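Local coordinates for protein queuine lyase (PDB 6P78) that probably cleaves queuine at a C-N bond as a radical SAM lyase, using a [4Fe-4S] cluster and S-adenosylmethionine in queuine salvage, at residues A119-R131 with N159-D173. Sequence-based numbering, arbitrary orientation.
Sequences AHYLYKKKIKALR and NIHFDKIEEILEDFD. With SAM (S-adenosylmethionine), chain D.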
loop_
_atom_site.group_PDB
_atom_site.type_symbol
_atom_site.label_atom_id
_atom_site.label_comp_id
_atom_site.label_asym_id
_atom_site.label_seq_id
_atom_site.Cartn_x
_atom_site.Cartn_y
_atom_site.Cartn_z
ATOM N N ALA A 119 3.407 1.737 -5.155
ATOM C CA ALA A 119 4.642 2.365 -5.609
ATOM C C ALA A 119 4.778 3.694 -4.887
ATOM O O ALA A 119 3.798 4.439 -4.773
ATOM C CB ALA A 119 4.651 2.604 -7.122
ATOM N N HIS A 120 5.996 3.982 -4.429
ATOM C CA HIS A 120 6.302 5.292 -3.854
ATOM C C HIS A 120 6.181 6.364 -4.929
ATOM O O HIS A 120 6.405 6.116 -6.117
ATOM C CB HIS A 120 7.714 5.290 -3.261
ATOM C CG HIS A 120 8.061 6.537 -2.495
ATOM N ND1 HIS A 120 8.503 7.695 -3.105
ATOM C CD2 HIS A 120 8.022 6.804 -1.168
ATOM C CE1 HIS A 120 8.734 8.618 -2.188
ATOM N NE2 HIS A 120 8.445 8.109 -1.005
ATOM N N TYR A 121 5.846 7.581 -4.496
ATOM C CA TYR A 121 5.658 8.686 -5.427
ATOM C C TYR A 121 6.848 8.926 -6.341
ATOM O O TYR A 121 6.684 9.468 -7.444
ATOM C CB TYR A 121 5.367 9.962 -4.627
ATOM C CG TYR A 121 4.628 10.995 -5.424
ATOM C CD1 TYR A 121 3.318 10.785 -5.809
ATOM C CD2 TYR A 121 5.240 12.187 -5.784
ATOM C CE1 TYR A 121 2.631 11.733 -6.535
ATOM C CE2 TYR A 121 4.555 13.147 -6.500
ATOM C CZ TYR A 121 3.262 12.910 -6.883
ATOM O OH TYR A 121 2.573 13.857 -7.616
ATOM N N LEU A 122 8.066 8.604 -5.883
ATOM C CA LEU A 122 9.251 8.801 -6.705
ATOM C C LEU A 122 9.215 7.967 -7.977
ATOM O O LEU A 122 9.987 8.247 -8.895
ATOM C CB LEU A 122 10.519 8.458 -5.922
ATOM C CG LEU A 122 10.914 9.461 -4.823
ATOM C CD1 LEU A 122 12.064 8.884 -3.987
ATOM C CD2 LEU A 122 11.322 10.769 -5.461
ATOM N N TYR A 123 8.384 6.922 -8.024
ATOM C CA TYR A 123 8.203 6.104 -9.218
ATOM C C TYR A 123 7.114 6.621 -10.153
ATOM O O TYR A 123 6.776 5.929 -11.117
ATOM C CB TYR A 123 7.854 4.666 -8.830
ATOM C CG TYR A 123 9.013 3.869 -8.341
ATOM C CD1 TYR A 123 9.954 3.367 -9.228
ATOM C CD2 TYR A 123 9.165 3.595 -6.990
ATOM C CE1 TYR A 123 11.010 2.627 -8.790
ATOM C CE2 TYR A 123 10.241 2.851 -6.535
ATOM C CZ TYR A 123 11.156 2.369 -7.435
ATOM O OH TYR A 123 12.221 1.618 -6.971
ATOM N N LYS A 124 6.585 7.826 -9.910
ATOM C CA LYS A 124 5.416 8.305 -10.654
ATOM C C LYS A 124 5.575 8.142 -12.167
ATOM O O LYS A 124 4.641 7.725 -12.854
ATOM C CB LYS A 124 5.169 9.782 -10.325
ATOM C CG LYS A 124 3.921 10.336 -10.985
ATOM C CD LYS A 124 3.721 11.802 -10.597
ATOM C CE LYS A 124 2.445 12.379 -11.197
ATOM N NZ LYS A 124 2.439 13.850 -10.999
ATOM N N LYS A 125 6.746 8.482 -12.713
ATOM C CA LYS A 125 6.895 8.508 -14.161
ATOM C C LYS A 125 7.013 7.115 -14.777
ATOM O O LYS A 125 6.947 6.996 -16.006
ATOM C CB LYS A 125 8.123 9.354 -14.535
ATOM C CG LYS A 125 8.033 10.795 -14.062
ATOM C CD LYS A 125 6.983 11.542 -14.836
ATOM C CE LYS A 125 6.975 13.007 -14.450
ATOM N NZ LYS A 125 5.698 13.286 -13.769
ATOM N N LYS A 126 7.168 6.060 -13.971
ATOM C CA LYS A 126 7.259 4.706 -14.493
ATOM C C LYS A 126 5.900 4.025 -14.603
ATOM O O LYS A 126 5.804 2.951 -15.214
ATOM C CB LYS A 126 8.169 3.854 -13.591
ATOM C CG LYS A 126 9.636 4.260 -13.637
ATOM C CD LYS A 126 10.530 3.238 -12.971
ATOM C CE LYS A 126 11.266 2.399 -14.000
ATOM N NZ LYS A 126 12.346 3.167 -14.687
ATOM N N ILE A 127 4.853 4.637 -14.050
ATOM C CA ILE A 127 3.557 3.973 -13.954
ATOM C C ILE A 127 2.926 3.796 -15.332
ATOM O O ILE A 127 2.330 2.749 -15.628
ATOM C CB ILE A 127 2.637 4.759 -13.003
ATOM C CG1 ILE A 127 3.282 4.914 -11.619
ATOM C CG2 ILE A 127 1.265 4.078 -12.873
ATOM C CD1 ILE A 127 3.530 3.636 -10.911
ATOM N N LYS A 128 3.020 4.819 -16.190
ATOM C CA LYS A 128 2.359 4.751 -17.491
ATOM C C LYS A 128 2.832 3.542 -18.295
ATOM O O LYS A 128 2.023 2.825 -18.894
ATOM C CB LYS A 128 2.599 6.044 -18.274
ATOM C CG LYS A 128 2.091 5.994 -19.707
ATOM C CD LYS A 128 1.926 7.394 -20.335
ATOM C CE LYS A 128 2.751 8.480 -19.639
ATOM N NZ LYS A 128 4.210 8.386 -19.948
ATOM N N ALA A 129 4.148 3.306 -18.329
ATOM C CA ALA A 129 4.664 2.170 -19.086
ATOM C C ALA A 129 4.219 0.846 -18.481
ATOM O O ALA A 129 4.007 -0.124 -19.217
ATOM C CB ALA A 129 6.188 2.229 -19.162
ATOM N N LEU A 130 4.096 0.783 -17.150
ATOM C CA LEU A 130 3.582 -0.417 -16.505
ATOM C C LEU A 130 2.136 -0.667 -16.905
ATOM O O LEU A 130 1.773 -1.796 -17.246
ATOM C CB LEU A 130 3.706 -0.308 -14.986
ATOM C CG LEU A 130 3.411 -1.633 -14.274
ATOM C CD1 LEU A 130 4.436 -2.680 -14.689
ATOM C CD2 LEU A 130 3.445 -1.447 -12.798
ATOM N N ARG A 131 1.308 0.380 -16.899
ATOM C CA ARG A 131 -0.079 0.230 -17.325
ATOM C C ARG A 131 -0.153 -0.300 -18.746
ATOM O O ARG A 131 -0.943 -1.206 -19.040
ATOM C CB ARG A 131 -0.816 1.565 -17.225
ATOM C CG ARG A 131 -1.070 2.077 -15.806
ATOM C CD ARG A 131 -1.918 3.360 -15.817
ATOM N NE ARG A 131 -1.980 4.014 -14.501
ATOM C CZ ARG A 131 -2.761 3.621 -13.491
ATOM N NH1 ARG A 131 -3.566 2.562 -13.638
ATOM N NH2 ARG A 131 -2.749 4.297 -12.330
ATOM N N ASN A 159 9.527 12.155 1.647
ATOM C CA ASN A 159 9.994 12.747 0.390
ATOM C C ASN A 159 8.939 12.593 -0.713
ATOM O O ASN A 159 9.194 12.064 -1.796
ATOM C CB ASN A 159 11.343 12.156 -0.025
ATOM C CG ASN A 159 11.978 12.885 -1.210
ATOM O OD1 ASN A 159 11.585 14.007 -1.564
ATOM N ND2 ASN A 159 12.956 12.239 -1.840
ATOM N N ILE A 160 7.743 13.122 -0.438
ATOM C CA ILE A 160 6.630 13.084 -1.384
ATOM C C ILE A 160 6.184 14.517 -1.605
ATOM O O ILE A 160 5.612 15.135 -0.699
ATOM C CB ILE A 160 5.471 12.222 -0.871
ATOM C CG1 ILE A 160 5.870 10.738 -0.819
ATOM C CG2 ILE A 160 4.203 12.399 -1.742
ATOM C CD1 ILE A 160 4.819 9.881 -0.068
ATOM N N HIS A 161 6.427 15.045 -2.796
ATOM C CA HIS A 161 6.227 16.468 -3.065
ATOM C C HIS A 161 5.282 16.614 -4.242
ATOM O O HIS A 161 5.598 16.167 -5.344
ATOM C CB HIS A 161 7.560 17.144 -3.355
ATOM C CG HIS A 161 8.499 17.109 -2.195
ATOM N ND1 HIS A 161 8.560 18.116 -1.259
ATOM C CD2 HIS A 161 9.378 16.161 -1.789
ATOM C CE1 HIS A 161 9.464 17.809 -0.342
ATOM N NE2 HIS A 161 9.963 16.619 -0.635
ATOM N N PHE A 162 4.129 17.236 -4.004
ATOM C CA PHE A 162 3.178 17.542 -5.062
ATOM C C PHE A 162 2.605 18.925 -4.802
ATOM O O PHE A 162 2.476 19.355 -3.652
ATOM C CB PHE A 162 2.046 16.490 -5.152
ATOM C CG PHE A 162 1.394 16.193 -3.819
ATOM C CD1 PHE A 162 0.326 16.952 -3.376
ATOM C CD2 PHE A 162 1.856 15.169 -3.018
ATOM C CE1 PHE A 162 -0.263 16.710 -2.142
ATOM C CE2 PHE A 162 1.262 14.915 -1.795
ATOM C CZ PHE A 162 0.208 15.694 -1.358
ATOM N N ASP A 163 2.296 19.622 -5.886
ATOM C CA ASP A 163 1.794 20.995 -5.832
ATOM C C ASP A 163 0.270 21.055 -5.699
ATOM O O ASP A 163 -0.256 21.965 -5.042
ATOM C CB ASP A 163 2.243 21.738 -7.094
ATOM C CG ASP A 163 2.026 23.250 -7.012
ATOM O OD1 ASP A 163 2.397 23.865 -5.989
ATOM O OD2 ASP A 163 1.505 23.822 -7.991
ATOM N N LYS A 164 -0.438 20.108 -6.314
ATOM C CA LYS A 164 -1.897 20.041 -6.380
ATOM C C LYS A 164 -2.302 18.589 -6.172
ATOM O O LYS A 164 -1.559 17.684 -6.553
ATOM C CB LYS A 164 -2.442 20.485 -7.747
ATOM C CG LYS A 164 -2.196 21.948 -8.135
ATOM C CD LYS A 164 -2.813 22.929 -7.162
ATOM C CE LYS A 164 -3.669 23.948 -7.896
ATOM N NZ LYS A 164 -2.873 25.106 -8.386
ATOM N N ILE A 165 -3.499 18.359 -5.612
ATOM C CA ILE A 165 -3.955 16.976 -5.429
ATOM C C ILE A 165 -4.098 16.292 -6.778
ATOM O O ILE A 165 -3.786 15.100 -6.925
ATOM C CB ILE A 165 -5.286 16.937 -4.642
ATOM C CG1 ILE A 165 -5.126 17.589 -3.265
ATOM C CG2 ILE A 165 -5.787 15.508 -4.501
ATOM C CD1 ILE A 165 -4.169 16.858 -2.380
ATOM N N GLU A 166 -4.579 17.035 -7.785
ATOM C CA GLU A 166 -4.769 16.469 -9.116
ATOM C C GLU A 166 -3.474 15.916 -9.698
ATOM O O GLU A 166 -3.526 14.982 -10.514
ATOM C CB GLU A 166 -5.369 17.525 -10.043
ATOM C CG GLU A 166 -6.841 17.842 -9.733
ATOM C CD GLU A 166 -7.032 18.966 -8.711
ATOM O OE1 GLU A 166 -6.048 19.388 -8.059
ATOM O OE2 GLU A 166 -8.187 19.435 -8.562
ATOM N N GLU A 167 -2.318 16.433 -9.260
ATOM C CA GLU A 167 -1.045 15.877 -9.714
ATOM C C GLU A 167 -0.895 14.417 -9.317
ATOM O O GLU A 167 -0.352 13.615 -10.088
ATOM C CB GLU A 167 0.129 16.692 -9.174
ATOM C CG GLU A 167 0.352 17.969 -9.948
ATOM C CD GLU A 167 1.577 18.759 -9.485
ATOM O OE1 GLU A 167 2.256 18.325 -8.513
ATOM O OE2 GLU A 167 1.852 19.814 -10.106
ATOM N N ILE A 168 -1.340 14.058 -8.106
ATOM C CA ILE A 168 -1.278 12.672 -7.658
ATOM C C ILE A 168 -2.094 11.789 -8.587
ATOM O O ILE A 168 -1.670 10.690 -8.972
ATOM C CB ILE A 168 -1.791 12.548 -6.212
ATOM C CG1 ILE A 168 -0.937 13.360 -5.263
ATOM C CG2 ILE A 168 -1.828 11.075 -5.776
ATOM C CD1 ILE A 168 -1.659 13.638 -3.964
ATOM N N LEU A 169 -3.305 12.241 -8.916
ATOM C CA LEU A 169 -4.248 11.457 -9.698
ATOM C C LEU A 169 -3.807 11.259 -11.131
ATOM O O LEU A 169 -4.370 10.373 -11.797
ATOM C CB LEU A 169 -5.622 12.110 -9.697
ATOM C CG LEU A 169 -6.360 11.941 -8.380
ATOM C CD1 LEU A 169 -7.454 12.986 -8.276
ATOM C CD2 LEU A 169 -6.932 10.531 -8.347
ATOM N N GLU A 170 -2.816 12.013 -11.614
ATOM C CA GLU A 170 -2.310 11.751 -12.954
ATOM C C GLU A 170 -1.845 10.303 -13.098
ATOM O O GLU A 170 -1.943 9.727 -14.184
ATOM C CB GLU A 170 -1.163 12.704 -13.298
ATOM C CG GLU A 170 -1.637 14.119 -13.582
ATOM C CD GLU A 170 -0.530 15.157 -13.474
ATOM O OE1 GLU A 170 0.651 14.780 -13.304
ATOM O OE2 GLU A 170 -0.853 16.364 -13.546
ATOM N N ASP A 171 -1.340 9.703 -12.020
ATOM C CA ASP A 171 -0.746 8.374 -12.135
ATOM C C ASP A 171 -1.079 7.437 -10.988
ATOM O O ASP A 171 -0.884 6.223 -11.149
ATOM C CB ASP A 171 0.776 8.479 -12.254
ATOM C CG ASP A 171 1.226 9.080 -13.584
ATOM O OD1 ASP A 171 1.122 8.390 -14.639
ATOM O OD2 ASP A 171 1.684 10.255 -13.567
ATOM N N PHE A 172 -1.528 7.936 -9.839
ATOM C CA PHE A 172 -1.840 7.107 -8.690
ATOM C C PHE A 172 -3.336 7.127 -8.449
ATOM O O PHE A 172 -4.011 8.124 -8.688
ATOM C CB PHE A 172 -1.109 7.582 -7.434
ATOM C CG PHE A 172 0.368 7.480 -7.548
ATOM C CD1 PHE A 172 1.024 6.292 -7.280
ATOM C CD2 PHE A 172 1.121 8.571 -7.967
ATOM C CE1 PHE A 172 2.406 6.203 -7.397
ATOM C CE2 PHE A 172 2.493 8.482 -8.084
ATOM C CZ PHE A 172 3.145 7.297 -7.811
ATOM N N ASP A 173 -3.848 6.013 -7.950
ATOM C CA ASP A 173 -5.277 5.858 -7.753
ATOM C C ASP A 173 -5.701 5.825 -6.295
ATOM O O ASP A 173 -6.852 6.147 -6.001
ATOM C CB ASP A 173 -5.726 4.556 -8.415
ATOM C CG ASP A 173 -5.296 4.503 -9.870
ATOM O OD1 ASP A 173 -5.788 5.385 -10.632
ATOM O OD2 ASP A 173 -4.435 3.665 -10.234
HETATM N N SAM D . 6.692 2.220 -0.548
HETATM C CA SAM D . 5.420 2.775 -0.979
HETATM C C SAM D . 5.214 4.144 -0.344
HETATM O O SAM D . 4.608 5.026 -0.957
HETATM O OXT SAM D . 5.688 4.404 0.771
HETATM C CB SAM D . 4.292 1.808 -0.631
HETATM C CG SAM D . 3.648 1.928 0.752
HETATM S SD SAM D . 4.466 1.040 2.109
HETATM C CE SAM D . 5.068 -0.455 1.270
HETATM C "C5'" SAM D . 3.112 0.334 3.111
HETATM C "C4'" SAM D . 2.193 1.231 3.971
HETATM O "O4'" SAM D . 1.968 0.660 5.255
HETATM C "C3'" SAM D . 2.689 2.644 4.264
HETATM O "O3'" SAM D . 2.413 3.539 3.202
HETATM C "C2'" SAM D . 1.917 3.002 5.527
HETATM O "O2'" SAM D . 0.663 3.603 5.182
HETATM C "C1'" SAM D . 1.657 1.657 6.204
HETATM N N9 SAM D . 2.452 1.487 7.457
HETATM C C8 SAM D . 3.820 1.402 7.614
HETATM N N7 SAM D . 4.112 1.266 8.928
HETATM C C5 SAM D . 2.945 1.260 9.619
HETATM C C6 SAM D . 2.641 1.165 10.973
HETATM N N6 SAM D . 3.600 1.030 11.883
HETATM N N1 SAM D . 1.328 1.198 11.374
HETATM C C2 SAM D . 0.316 1.351 10.454
HETATM N N3 SAM D . 0.606 1.446 9.124
HETATM C C4 SAM D . 1.904 1.394 8.706
HETATM O O HOH W 1 3.635 15.954 -8.593
HETATM O O HOH W 2 3.612 7.625 -15.349
HETATM O O HOH W 3 3.609 11.441 -14.876
HETATM O O HOH W 4 -0.577 6.303 -15.134
#
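K124 crosses to E167, E170, D171 and F172, at helix 165-169 and the turn after it. CG lies anti to the backbone N (chi1 -176°) and the chain is extended, which carries the amine past D171 and F172. CB rests on F172 CE2 at 3.7 Å. CG touches that ring atom and D171 OD2. CD passes the same carboxylate oxygen, and CE packs against both D171 OD2 and E167 O. At the tip, K124 NZ hydrogen-bonds E167 O at 2.9 Å, from above the carbonyl plane. K124 NZ also forms a salt bridge with E170 OE1 at 3.1 Å. Y121 sits beside this lysine. Its CD1 is 3.3 Å from F172 CE2; the two ring planes are 26° apart but slid, with little overlap. I160 CG1 and CG2 meet Y121 CB, F162 CB meets OH, and I168 CG1 meets CE1. A water links Y121 OH to E167 OE1.

The protein has a radical SAM core, and 119-131 follows strand 114-118 of its sheet. The loop and helix 127-134 after that strand meet segment 159-173, which comes after helix 149-155 and holds the short helix 165-169. H120 belongs to the cluster and SAM pockets. Its CE1 meets N159 O at the ring edge, and NE2 of H120 hydrogen-bonds to K158 O.

At the other end, R131 NH2 makes a salt bridge to D173 OD2 at 2.8 Å, nearly straight (174°) and on the syn side. R131 NH2 also hydrogen-bonds D171 O at 2.9 Å. D173 OD2 also accepts from V140 N of strand 137-141. Waters tie D171 OD1 to R131 NE and to K128 N.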